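Local coordinates for protein glycogen accumulation regulator GarA (Mycobacterium tuberculosis, PDB 6I2P) that probably controls glycogen accumulation through a forkhead-associated (FHA) domain, a beta sandwich that recognises phosphothreonine-bearing protein partners, at residues Ala57-Lys62 with Phe71-Ala76; Val93-Arg98 with Val138-Phe143; Ala130-Gly135 with Leu145-Gly150. All coordinates share one frame; numbering follows the deposited sequence.

Interaction 1: Ala57-Lys62 with Phe71-Ala76; sequences ALLVVK and FLLDQA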
ATOM      1  N   ALA C  57      10.450  27.144  17.301  1.00 54.38           N
ATOM      2  CA  ALA C  57      11.052  26.022  16.592  1.00 51.87           C
ATOM      3  C   ALA C  57      10.602  25.988  15.134  1.00 53.50           C
ATOM      4  O   ALA C  57       9.692  26.723  14.740  1.00 53.26           O
ATOM      5  CB  ALA C  57      10.714  24.716  17.290  1.00 51.64           C
ATOM      6  N   LEU C  58      11.254  25.139  14.332  1.00 48.38           N
ATOM      7  CA  LEU C  58      10.971  24.988  12.916  1.00 46.71           C
ATOM      8  C   LEU C  58      10.949  23.516  12.520  1.00 50.17           C
ATOM      9  O   LEU C  58      11.815  22.751  12.934  1.00 50.72           O
ATOM     10  CB  LEU C  58      12.027  25.766  12.105  1.00 46.93           C
ATOM     11  CG  LEU C  58      11.790  25.947  10.611  1.00 50.35           C
ATOM     12  CD1 LEU C  58      10.701  26.987  10.338  1.00 50.86           C
ATOM     13  CD2 LEU C  58      13.070  26.364   9.927  1.00 53.47           C
ATOM     14  N   LEU C  59       9.938  23.119  11.743  1.00 45.52           N
ATOM     15  CA  LEU C  59       9.819  21.757  11.224  1.00 43.30           C
ATOM     16  C   LEU C  59      10.049  21.848   9.727  1.00 45.42           C
ATOM     17  O   LEU C  59       9.366  22.617   9.060  1.00 44.49           O
ATOM     18  CB  LEU C  59       8.436  21.153  11.513  1.00 42.55           C
ATOM     19  CG  LEU C  59       8.103  20.824  12.967  1.00 47.09           C
ATOM     20  CD1 LEU C  59       6.610  20.708  13.145  1.00 46.76           C
ATOM     21  CD2 LEU C  59       8.801  19.537  13.434  1.00 47.87           C
ATOM     22  N   VAL C  60      11.041  21.122   9.208  1.00 41.87           N
ATOM     23  CA  VAL C  60      11.365  21.169   7.780  1.00 42.12           C
ATOM     24  C   VAL C  60      11.141  19.801   7.155  1.00 46.27           C
ATOM     25  O   VAL C  60      11.635  18.803   7.684  1.00 45.30           O
ATOM     26  CB  VAL C  60      12.807  21.694   7.492  1.00 46.51           C
ATOM     27  CG1 VAL C  60      12.993  22.026   6.009  1.00 47.34           C
ATOM     28  CG2 VAL C  60      13.152  22.910   8.345  1.00 46.95           C
ATOM     29  N   VAL C  61      10.439  19.755   6.003  1.00 43.59           N
ATOM     30  CA  VAL C  61      10.234  18.509   5.261  1.00 43.44           C
ATOM     31  C   VAL C  61      11.591  18.180   4.607  1.00 48.17           C
ATOM     32  O   VAL C  61      12.124  18.985   3.838  1.00 47.20           O
ATOM     33  CB  VAL C  61       9.070  18.575   4.233  1.00 47.98           C
ATOM     34  CG1 VAL C  61       8.763  17.193   3.664  1.00 48.10           C
ATOM     35  CG2 VAL C  61       7.815  19.182   4.848  1.00 47.63           C
ATOM     36  N   LYS C  62      12.163  17.025   4.969  1.00 46.75           N
ATOM     37  CA  LYS C  62      13.472  16.582   4.494  1.00 48.38           C
ATOM     38  C   LYS C  62      13.474  16.047   3.058  1.00 54.01           C
ATOM     39  O   LYS C  62      14.415  16.328   2.318  1.00 55.54           O
ATOM     40  CB  LYS C  62      14.060  15.545   5.461  1.00 51.68           C
ATOM     41  CG  LYS C  62      15.521  15.779   5.792  1.00 66.84           C
ATOM     42  CD  LYS C  62      16.148  14.576   6.480  1.00 76.63           C
ATOM     43  CE  LYS C  62      17.522  14.916   7.005  1.00 83.29           C
ATOM     44  NZ  LYS C  62      18.240  13.714   7.497  1.00 93.41           N
ATOM     45  N   PHE C  71       7.520  24.754   8.663  1.00 44.88           N
ATOM     46  CA  PHE C  71       6.457  25.221   9.534  1.00 45.83           C
ATOM     47  C   PHE C  71       7.069  25.735  10.820  1.00 51.91           C
ATOM     48  O   PHE C  71       7.870  25.037  11.451  1.00 50.15           O
ATOM     49  CB  PHE C  71       5.461  24.077   9.817  1.00 46.34           C
ATOM     50  CG  PHE C  71       5.004  23.332   8.582  1.00 46.99           C
ATOM     51  CD1 PHE C  71       3.948  23.807   7.817  1.00 50.69           C
ATOM     52  CD2 PHE C  71       5.651  22.171   8.171  1.00 47.75           C
ATOM     53  CE1 PHE C  71       3.535  23.127   6.671  1.00 51.72           C
ATOM     54  CE2 PHE C  71       5.249  21.500   7.013  1.00 50.50           C
ATOM     55  CZ  PHE C  71       4.192  21.981   6.274  1.00 49.83           C
ATOM     56  N   LEU C  72       6.726  26.975  11.184  1.00 52.21           N
ATOM     57  CA  LEU C  72       7.230  27.594  12.403  1.00 53.75           C
ATOM     58  C   LEU C  72       6.303  27.281  13.573  1.00 57.96           C
ATOM     59  O   LEU C  72       5.091  27.476  13.478  1.00 58.11           O
ATOM     60  CB  LEU C  72       7.390  29.114  12.224  1.00 56.16           C
ATOM     61  CG  LEU C  72       8.125  29.857  13.341  1.00 62.72           C
ATOM     62  CD1 LEU C  72       9.647  29.804  13.135  1.00 62.64           C
ATOM     63  CD2 LEU C  72       7.661  31.308  13.417  1.00 67.05           C
ATOM     64  N   LEU C  73       6.886  26.779  14.669  1.00 54.42           N
ATOM     65  CA  LEU C  73       6.179  26.475  15.909  1.00 54.47           C
ATOM     66  C   LEU C  73       6.433  27.658  16.847  1.00 61.36           C
ATOM     67  O   LEU C  73       7.579  27.894  17.245  1.00 60.97           O
ATOM     68  CB  LEU C  73       6.696  25.160  16.534  1.00 53.05           C
ATOM     69  CG  LEU C  73       6.657  23.899  15.669  1.00 55.75           C
ATOM     70  CD1 LEU C  73       7.458  22.785  16.299  1.00 54.95           C
ATOM     71  CD2 LEU C  73       5.238  23.431  15.435  1.00 58.20           C
ATOM     72  N   ASP C  74       5.379  28.443  17.139  1.00 60.69           N
ATOM     73  CA  ASP C  74       5.471  29.635  17.995  1.00 63.53           C
ATOM     74  C   ASP C  74       4.278  29.774  18.959  1.00 69.27           C
ATOM     75  O   ASP C  74       4.199  30.748  19.717  1.00 72.35           O
ATOM     76  CB  ASP C  74       5.659  30.903  17.134  1.00 66.78           C
ATOM     77  CG  ASP C  74       4.566  31.194  16.111  1.00 77.24           C
ATOM     78  OD1 ASP C  74       3.593  30.400  16.023  1.00 76.49           O
ATOM     79  OD2 ASP C  74       4.683  32.212  15.395  1.00 83.95           O
ATOM     80  N   GLN C  75       3.361  28.783  18.930  1.00 63.10           N
ATOM     81  CA  GLN C  75       2.168  28.703  19.778  1.00 63.54           C
ATOM     82  C   GLN C  75       2.364  27.590  20.817  1.00 65.15           C
ATOM     83  O   GLN C  75       3.281  26.775  20.678  1.00 61.84           O
ATOM     84  CB  GLN C  75       0.927  28.373  18.921  1.00 64.03           C
ATOM     85  CG  GLN C  75       0.498  29.461  17.945  1.00 71.29           C
ATOM     86  CD  GLN C  75      -0.324  28.928  16.790  1.00 87.42           C
ATOM     87  OE1 GLN C  75      -0.913  27.835  16.837  1.00 77.19           O
ATOM     88  NE2 GLN C  75      -0.389  29.705  15.718  1.00 85.93           N
ATOM     89  N   ALA C  76       1.481  27.540  21.838  1.00 63.20           N
ATOM     90  CA  ALA C  76       1.507  26.511  22.876  1.00 62.74           C
ATOM     91  C   ALA C  76       1.056  25.168  22.289  1.00 64.25           C
ATOM     92  O   ALA C  76       1.575  24.126  22.682  1.00 62.43           O
ATOM     93  CB  ALA C  76       0.607  26.906  24.037  1.00 66.60           C
TER
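Two reciprocal pairs of backbone hydrogen bonds join Ala57 to Leu73 and Leu59 to Phe71 in an antiparallel ladder. In the first pair, Ala57 N lies 3.0 Å from Leu73 O, and Leu73 N returns to Ala57 O at 2.8 Å. Leu59 N meets Phe71 O at 2.8 Å, while the return bond from Phe71 N to Leu59 O (2.9 Å) is more bent, 148° at the hydrogen. Leu58 and Leu72 form the non-hydrogen-bonded pair between them, and there Leu58 CA directs its hydrogen at Phe71 O (3.4 Å).

Packing differs on the two faces. On the face of Ala57, Leu59, Phe71 and Leu73, the Leu59 methyl CD1 lies 3.8 Å from Leu73 CD2, and the other Leu73 methyl reaches Ala57 CB. Further along, Val61 CG2 approaches Phe71 CE2 obliquely at 4.1 Å. From the facing sheet, Ile88 lies against Leu59, Phe71 and Leu73, and Phe109 packs on Ala57 and Leu73. On the other face, with Leu58 CG anti to the backbone N (chi1 -170°), Leu58 CD1 is swung toward strand 70-73 and meets Leu72 CD1 at 4.1 Å beside Leu52.

The hairpin at the margin of the six-stranded sheet is therefore held by paired main-chain bonds, with side chains that are entirely apolar where they meet: one face packs into the sandwich interior and the other carries a smaller leucine contact.

Interaction 2: Val93-Arg98 with Val138-Phe143; sequences VTVSRR and VQIGKF. With SO4 (sulfate ion), chain L.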
ATOM      1  N   VAL C  93      -2.206  10.562   1.875  1.00 58.14           N
ATOM      2  CA  VAL C  93      -3.232   9.524   2.125  1.00 59.10           C
ATOM      3  C   VAL C  93      -3.046   8.773   3.464  1.00 60.47           C
ATOM      4  O   VAL C  93      -4.039   8.350   4.060  1.00 61.52           O
ATOM      5  CB  VAL C  93      -3.425   8.514   0.950  1.00 65.28           C
ATOM      6  CG1 VAL C  93      -3.997   9.199  -0.283  1.00 67.66           C
ATOM      7  CG2 VAL C  93      -2.139   7.751   0.608  1.00 64.52           C
ATOM      8  N   THR C  94      -1.793   8.617   3.921  1.00 53.50           N
ATOM      9  CA  THR C  94      -1.445   7.911   5.155  1.00 51.33           C
ATOM     10  C   THR C  94      -1.510   8.818   6.408  1.00 52.57           C
ATOM     11  O   THR C  94      -1.478   8.302   7.523  1.00 52.65           O
ATOM     12  CB  THR C  94      -0.088   7.196   5.004  1.00 57.85           C
ATOM     13  OG1 THR C  94       0.943   8.159   4.791  1.00 54.56           O
ATOM     14  CG2 THR C  94      -0.086   6.162   3.872  1.00 56.38           C
ATOM     15  N   VAL C  95      -1.622  10.148   6.234  1.00 47.47           N
ATOM     16  CA  VAL C  95      -1.732  11.098   7.349  1.00 45.78           C
ATOM     17  C   VAL C  95      -3.214  11.198   7.734  1.00 50.77           C
ATOM     18  O   VAL C  95      -4.066  11.375   6.864  1.00 52.06           O
ATOM     19  CB  VAL C  95      -1.118  12.512   7.031  1.00 48.49           C
ATOM     20  CG1 VAL C  95      -1.321  13.491   8.190  1.00 47.11           C
ATOM     21  CG2 VAL C  95       0.365  12.422   6.673  1.00 47.08           C
ATOM     22  N   SER C  96      -3.516  11.090   9.038  1.00 46.42           N
ATOM     23  CA  SER C  96      -4.874  11.229   9.552  1.00 47.03           C
ATOM     24  C   SER C  96      -5.250  12.703   9.552  1.00 50.86           C
ATOM     25  O   SER C  96      -4.366  13.550   9.681  1.00 49.11           O
ATOM     26  CB  SER C  96      -4.964  10.683  10.975  1.00 49.57           C
ATOM     27  OG  SER C  96      -4.766   9.281  11.000  1.00 56.71           O
ATOM     28  N   ARG C  97      -6.560  13.014   9.417  1.00 49.98           N
ATOM     29  CA  ARG C  97      -7.085  14.390   9.452  1.00 51.00           C
ATOM     30  C   ARG C  97      -6.644  15.062  10.757  1.00 54.79           C
ATOM     31  O   ARG C  97      -6.121  16.176  10.739  1.00 54.33           O
ATOM     32  CB  ARG C  97      -8.610  14.393   9.278  1.00 52.20           C
ATOM     33  CG  ARG C  97      -9.005  14.124   7.835  1.00 57.98           C
ATOM     34  CD  ARG C  97     -10.397  13.556   7.707  1.00 63.38           C
ATOM     35  NE  ARG C  97     -10.424  12.108   7.914  1.00 62.90           N
ATOM     36  CZ  ARG C  97     -11.478  11.337   7.665  1.00 71.19           C
ATOM     37  NH1 ARG C  97     -12.592  11.864   7.170  1.00 62.84           N
ATOM     38  NH2 ARG C  97     -11.419  10.033   7.886  1.00 51.04           N
ATOM     39  N   ARG C  98      -6.768  14.326  11.871  1.00 51.42           N
ATOM     40  CA  ARG C  98      -6.290  14.699  13.200  1.00 50.72           C
ATOM     41  C   ARG C  98      -5.185  13.675  13.471  1.00 52.29           C
ATOM     42  O   ARG C  98      -5.484  12.528  13.785  1.00 52.28           O
ATOM     43  CB  ARG C  98      -7.422  14.608  14.258  1.00 52.15           C
ATOM     44  CG  ARG C  98      -8.686  15.424  13.944  1.00 62.34           C
ATOM     45  CD  ARG C  98      -8.496  16.917  14.131  1.00 66.64           C
ATOM     46  NE  ARG C  98      -9.699  17.660  13.760  1.00 71.59           N
ATOM     47  CZ  ARG C  98      -9.689  18.824  13.121  1.00 81.99           C
ATOM     48  NH1 ARG C  98      -8.541  19.388  12.774  1.00 67.41           N
ATOM     49  NH2 ARG C  98     -10.828  19.433  12.820  1.00 66.71           N
ATOM     50  N   VAL C 138      10.807  13.655  12.858  1.00 49.04           N
ATOM     51  CA  VAL C 138       9.409  13.319  13.129  1.00 47.88           C
ATOM     52  C   VAL C 138       8.765  12.763  11.867  1.00 50.64           C
ATOM     53  O   VAL C 138       8.758  13.427  10.830  1.00 49.36           O
ATOM     54  CB  VAL C 138       8.603  14.516  13.714  1.00 51.14           C
ATOM     55  CG1 VAL C 138       7.213  14.069  14.177  1.00 50.91           C
ATOM     56  CG2 VAL C 138       9.352  15.191  14.859  1.00 51.61           C
ATOM     57  N   GLN C 139       8.224  11.539  11.957  1.00 47.78           N
ATOM     58  CA  GLN C 139       7.540  10.914  10.832  1.00 46.75           C
ATOM     59  C   GLN C 139       6.043  10.900  11.060  1.00 50.05           C
ATOM     60  O   GLN C 139       5.558  10.285  12.013  1.00 50.29           O
ATOM     61  CB  GLN C 139       8.086   9.511  10.512  1.00 48.82           C
ATOM     62  CG  GLN C 139       7.717   9.048   9.106  1.00 57.60           C
ATOM     63  CD  GLN C 139       7.871   7.565   8.904  1.00 68.77           C
ATOM     64  OE1 GLN C 139       8.975   7.014   8.908  1.00 62.92           O
ATOM     65  NE2 GLN C 139       6.760   6.889   8.697  1.00 61.94           N
ATOM     66  N   ILE C 140       5.324  11.629  10.197  1.00 45.97           N
ATOM     67  CA  ILE C 140       3.866  11.726  10.162  1.00 45.24           C
ATOM     68  C   ILE C 140       3.498  11.321   8.738  1.00 49.15           C
ATOM     69  O   ILE C 140       3.808  12.037   7.786  1.00 49.75           O
ATOM     70  CB  ILE C 140       3.354  13.137  10.580  1.00 47.83           C
ATOM     71  CG1 ILE C 140       3.631  13.399  12.085  1.00 47.75           C
ATOM     72  CG2 ILE C 140       1.862  13.299  10.264  1.00 48.66           C
ATOM     73  CD1 ILE C 140       3.541  14.869  12.549  1.00 52.41           C
ATOM     74  N   GLY C 141       2.931  10.128   8.610  1.00 44.95           N
ATOM     75  CA  GLY C 141       2.591   9.532   7.324  1.00 45.29           C
ATOM     76  C   GLY C 141       3.856   9.172   6.578  1.00 49.77           C
ATOM     77  O   GLY C 141       4.697   8.432   7.094  1.00 47.93           O
ATOM     78  N   LYS C 142       4.019   9.747   5.384  1.00 49.25           N
ATOM     79  CA  LYS C 142       5.209   9.586   4.552  1.00 50.74           C
ATOM     80  C   LYS C 142       6.094  10.838   4.685  1.00 54.77           C
ATOM     81  O   LYS C 142       7.101  10.945   3.986  1.00 56.36           O
ATOM     82  CB  LYS C 142       4.835   9.328   3.076  1.00 55.52           C
ATOM     83  CG  LYS C 142       4.184   7.981   2.800  1.00 65.92           C
ATOM     84  CD  LYS C 142       3.920   7.818   1.308  1.00 81.94           C
ATOM     85  CE  LYS C 142       2.450   7.709   0.973  1.00 96.84           C
ATOM     86  NZ  LYS C 142       2.219   7.738  -0.492  1.00111.34           N
ATOM     87  N   PHE C 143       5.716  11.789   5.567  1.00 49.78           N
ATOM     88  CA  PHE C 143       6.492  13.010   5.798  1.00 48.75           C
ATOM     89  C   PHE C 143       7.609  12.761   6.796  1.00 52.76           C
ATOM     90  O   PHE C 143       7.374  12.208   7.866  1.00 51.40           O
ATOM     91  CB  PHE C 143       5.611  14.167   6.300  1.00 49.97           C
ATOM     92  CG  PHE C 143       4.733  14.808   5.255  1.00 52.17           C
ATOM     93  CD1 PHE C 143       3.436  14.356   5.043  1.00 55.33           C
ATOM     94  CD2 PHE C 143       5.190  15.889   4.503  1.00 54.40           C
ATOM     95  CE1 PHE C 143       2.613  14.965   4.090  1.00 57.35           C
ATOM     96  CE2 PHE C 143       4.371  16.489   3.538  1.00 58.53           C
ATOM     97  CZ  PHE C 143       3.083  16.026   3.345  1.00 57.20           C
TER
HETATM   98  S   SO4 L 202       0.153  10.582  -1.731  1.00 89.22           S
HETATM   99  O1  SO4 L 202       1.220   9.709  -2.230  1.00 88.30           O
HETATM  100  O2  SO4 L 202      -1.059  10.369  -2.524  1.00 89.03           O
HETATM  101  O3  SO4 L 202      -0.118  10.278  -0.325  1.00 90.20           O
HETATM  102  O4  SO4 L 202       0.565  11.987  -1.832  1.00 89.45           O
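Apolar packing between Val95 and the turn after strand 137-140 forms the inner part of this contact. Val95 spreads its two methyls over different neighbours: CG1 meets Ile140 CG2 at 3.8 Å, while CG2 lies against Ile140 O and Gly141 CA and touches the edge of the Phe143 ring near its plane, 4.0 Å from CD1. Ile140 O also sits in the plane of that ring, at its edge. The chain reverses here in a type II' turn from Ile140 to Phe143, closed by backbone bonds in both directions between those two residues; Gly141 takes a positive phi of 69° at its first corner.

Polar contacts lie toward Thr94. Its OG1, set between the backbone N and the carbonyl carbon (chi1 63°), comes within 3.3 Å of Gly141 CA without a hydrogen bond across the segments. Asp92 makes the connection instead, one carboxylate oxygen bonding Thr94 OG1 and the other Lys142 N, which ties the loop to the turn. Lys142 passes Thr94 at about a right angle, its CG 3.8 Å from OG1.

At the outer end a sulfate, probably from the crystallisation liquor, bridges the segments: Lys142 NZ gives it a charged hydrogen bond to O1 at 2.8 Å, and the backbone N of Val93 bonds O3 at 3.0 Å; residues of a bound partner protein hold the same ion.

Well away from the sulfate, Ser96 OG and Arg97 NH2 hydrogen-bond a modified side chain of that other protein chain, and Asn118 grips Thr94 O. Such loops, gathered at one end of a beta sandwich and fixed to the strands beneath, are the phosphopeptide-binding surface characteristic of FHA domains.

Interaction 3: Ala130-Gly135 with Leu145-Gly150; sequences AVLANG and LVFLTG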
ATOM      1  N   ALA C 130       6.574  12.489  22.847  1.00 53.60           N
ATOM      2  CA  ALA C 130       8.033  12.610  22.953  1.00 53.90           C
ATOM      3  C   ALA C 130       8.474  14.053  22.983  1.00 56.46           C
ATOM      4  O   ALA C 130       7.936  14.872  22.242  1.00 53.40           O
ATOM      5  CB  ALA C 130       8.709  11.890  21.792  1.00 53.39           C
ATOM      6  N   VAL C 131       9.469  14.358  23.831  1.00 56.05           N
ATOM      7  CA  VAL C 131      10.089  15.679  23.964  1.00 56.61           C
ATOM      8  C   VAL C 131      11.043  15.820  22.769  1.00 60.38           C
ATOM      9  O   VAL C 131      11.767  14.874  22.444  1.00 60.57           O
ATOM     10  CB  VAL C 131      10.827  15.829  25.327  1.00 63.86           C
ATOM     11  CG1 VAL C 131      11.611  17.142  25.415  1.00 64.52           C
ATOM     12  CG2 VAL C 131       9.855  15.702  26.499  1.00 65.35           C
ATOM     13  N   LEU C 132      11.031  16.989  22.108  1.00 56.04           N
ATOM     14  CA  LEU C 132      11.871  17.236  20.944  1.00 53.94           C
ATOM     15  C   LEU C 132      13.109  18.077  21.241  1.00 58.90           C
ATOM     16  O   LEU C 132      13.029  19.123  21.886  1.00 59.90           O
ATOM     17  CB  LEU C 132      11.056  17.846  19.791  1.00 51.54           C
ATOM     18  CG  LEU C 132       9.844  17.030  19.295  1.00 54.42           C
ATOM     19  CD1 LEU C 132       8.920  17.876  18.445  1.00 52.73           C
ATOM     20  CD2 LEU C 132      10.274  15.769  18.550  1.00 55.62           C
ATOM     21  N   ALA C 133      14.250  17.598  20.749  1.00 55.10           N
ATOM     22  CA  ALA C 133      15.559  18.243  20.814  1.00 56.77           C
ATOM     23  C   ALA C 133      15.952  18.621  19.381  1.00 59.78           C
ATOM     24  O   ALA C 133      15.435  18.019  18.436  1.00 58.22           O
ATOM     25  CB  ALA C 133      16.584  17.282  21.395  1.00 59.70           C
ATOM     26  N   ASN C 134      16.843  19.614  19.215  1.00 57.60           N
ATOM     27  CA  ASN C 134      17.297  20.072  17.896  1.00 56.52           C
ATOM     28  C   ASN C 134      17.938  18.929  17.092  1.00 59.59           C
ATOM     29  O   ASN C 134      18.869  18.274  17.575  1.00 60.78           O
ATOM     30  CB  ASN C 134      18.262  21.258  18.030  1.00 57.68           C
ATOM     31  CG  ASN C 134      18.793  21.761  16.709  1.00 68.32           C
ATOM     32  OD1 ASN C 134      18.086  22.404  15.930  1.00 52.02           O
ATOM     33  ND2 ASN C 134      20.052  21.471  16.425  1.00 63.71           N
ATOM     34  N   GLY C 135      17.401  18.694  15.896  1.00 53.60           N
ATOM     35  CA  GLY C 135      17.883  17.656  14.993  1.00 53.18           C
ATOM     36  C   GLY C 135      17.043  16.398  14.935  1.00 55.78           C
ATOM     37  O   GLY C 135      17.319  15.519  14.112  1.00 54.98           O
ATOM     38  N   LEU C 145       9.974  14.968   8.754  1.00 49.09           N
ATOM     39  CA  LEU C 145      10.206  16.329   9.217  1.00 48.69           C
ATOM     40  C   LEU C 145      11.400  16.370  10.140  1.00 52.81           C
ATOM     41  O   LEU C 145      11.582  15.458  10.941  1.00 53.77           O
ATOM     42  CB  LEU C 145       8.969  16.879   9.964  1.00 48.31           C
ATOM     43  CG  LEU C 145       7.593  16.730   9.273  1.00 52.77           C
ATOM     44  CD1 LEU C 145       6.482  16.603  10.297  1.00 52.81           C
ATOM     45  CD2 LEU C 145       7.311  17.887   8.318  1.00 53.59           C
ATOM     46  N   VAL C 146      12.219  17.419  10.026  1.00 47.83           N
ATOM     47  CA  VAL C 146      13.335  17.634  10.936  1.00 47.86           C
ATOM     48  C   VAL C 146      12.940  18.803  11.837  1.00 50.40           C
ATOM     49  O   VAL C 146      12.483  19.842  11.348  1.00 49.62           O
ATOM     50  CB  VAL C 146      14.698  17.843  10.225  1.00 52.54           C
ATOM     51  CG1 VAL C 146      15.814  18.183  11.218  1.00 53.22           C
ATOM     52  CG2 VAL C 146      15.068  16.607   9.423  1.00 52.83           C
ATOM     53  N   PHE C 147      13.072  18.597  13.156  1.00 45.79           N
ATOM     54  CA  PHE C 147      12.771  19.593  14.171  1.00 45.23           C
ATOM     55  C   PHE C 147      14.045  20.393  14.440  1.00 49.64           C
ATOM     56  O   PHE C 147      15.093  19.812  14.741  1.00 50.21           O
ATOM     57  CB  PHE C 147      12.252  18.911  15.453  1.00 46.89           C
ATOM     58  CG  PHE C 147      12.099  19.830  16.646  1.00 48.98           C
ATOM     59  CD1 PHE C 147      13.153  20.028  17.533  1.00 52.98           C
ATOM     60  CD2 PHE C 147      10.902  20.496  16.882  1.00 49.83           C
ATOM     61  CE1 PHE C 147      13.014  20.885  18.628  1.00 55.11           C
ATOM     62  CE2 PHE C 147      10.760  21.332  17.986  1.00 53.93           C
ATOM     63  CZ  PHE C 147      11.821  21.532  18.846  1.00 53.66           C
ATOM     64  N   LEU C 148      13.944  21.725  14.341  1.00 45.79           N
ATOM     65  CA  LEU C 148      15.056  22.644  14.569  1.00 46.77           C
ATOM     66  C   LEU C 148      14.676  23.710  15.574  1.00 52.39           C
ATOM     67  O   LEU C 148      13.591  24.272  15.495  1.00 51.04           O
ATOM     68  CB  LEU C 148      15.537  23.303  13.266  1.00 46.48           C
ATOM     69  CG  LEU C 148      16.006  22.386  12.123  1.00 50.06           C
ATOM     70  CD1 LEU C 148      16.118  23.165  10.830  1.00 50.47           C
ATOM     71  CD2 LEU C 148      17.326  21.696  12.453  1.00 51.59           C
ATOM     72  N   THR C 149      15.574  23.998  16.513  1.00 51.99           N
ATOM     73  CA  THR C 149      15.360  25.022  17.532  1.00 53.96           C
ATOM     74  C   THR C 149      16.668  25.762  17.801  1.00 60.30           C
ATOM     75  O   THR C 149      17.725  25.283  17.405  1.00 59.64           O
ATOM     76  CB  THR C 149      14.667  24.416  18.782  1.00 61.09           C
ATOM     77  OG1 THR C 149      14.138  25.472  19.577  1.00 62.36           O
ATOM     78  CG2 THR C 149      15.581  23.506  19.611  1.00 59.85           C
ATOM     79  N   GLY C 150      16.584  26.907  18.470  1.00 60.00           N
ATOM     80  CA  GLY C 150      17.752  27.711  18.803  1.00 62.82           C
ATOM     81  C   GLY C 150      18.534  27.186  19.993  1.00 70.22           C
ATOM     82  O   GLY C 150      18.090  26.244  20.660  1.00 69.12           O
TER
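Asn134 and Phe147 both extend their side chains with CG opposite the backbone N, at chi1 values of 179° and 171°, and these torsions bring a carboxamide to the backbone of Thr149 and a phenyl ring face-on to Leu132 CB. From Asn134, OD1 accepts Thr149 N at 3.0 Å in a nearly straight bond, the donor tilted somewhat from the carbonyl plane. The same oxygen passes 3.3 Å from Leu148 CA and is brushed by Leu148 CD2, while Asn134 CB rests on Thr149 CG2 at 3.8 Å. A residue further on, Gly135 N bonds Phe147 O at 2.8 Å, approaching nearly along the C=O axis. Side-chain amide and backbone N-H thus fix the loop to the strand at two neighbouring points, one as acceptor and one as donor.

The Phe147 ring is the apolar half of the contact. Leu132 CB stands over one face, 3.6 Å from the ring centroid and only 4° off its normal, a nearly vertical CH-pi contact; Leu132 CD1 covers the CD2 side of that face at 3.6 Å. At the rim of the ring, close to its plane, Ala133 O approaches Phe147 CD1 at 3.2 Å. Ala57 and Leu59 of strand 57-61 also pack on Phe147, and Val138 and Val111 adjoin Leu132, placing the pair in the core.

Leu132 belongs to the five-stranded sheet and Phe147 to the six-stranded one, so this contact unites the two layers of the FHA sandwich: an apolar CH-pi contact of leucine on ring lies in the interior, while the two hydrogen bonds at its margin give Asn134 OD1 and Gly135 N partners on the strand.

All three contacts reach the antiparallel six-stranded sheet of the FHA sandwich. Interactions 1 and 3 are near neighbours, with centres 9 Å apart, because strands 57-61 and 143-149 run side by side; Leu58 O and Val60 O accept probable hydrogen bonds from Leu148 N and Val146 N. Interaction 2 lies across the chain's centre from both, about 16 Å from interaction 1 and 18 Å from interaction 3, centre to centre. It touches them through Phe143 on Val61, Val138 on Leu132 and a probable backbone hydrogen bond from Val138 N to Leu145 O. Along the chain interaction 1 closes first, whereas interactions 2 and 3 interleave. Strand 137-140 and its following turn thus connect the shared sheet to the loop that meets the partner protein.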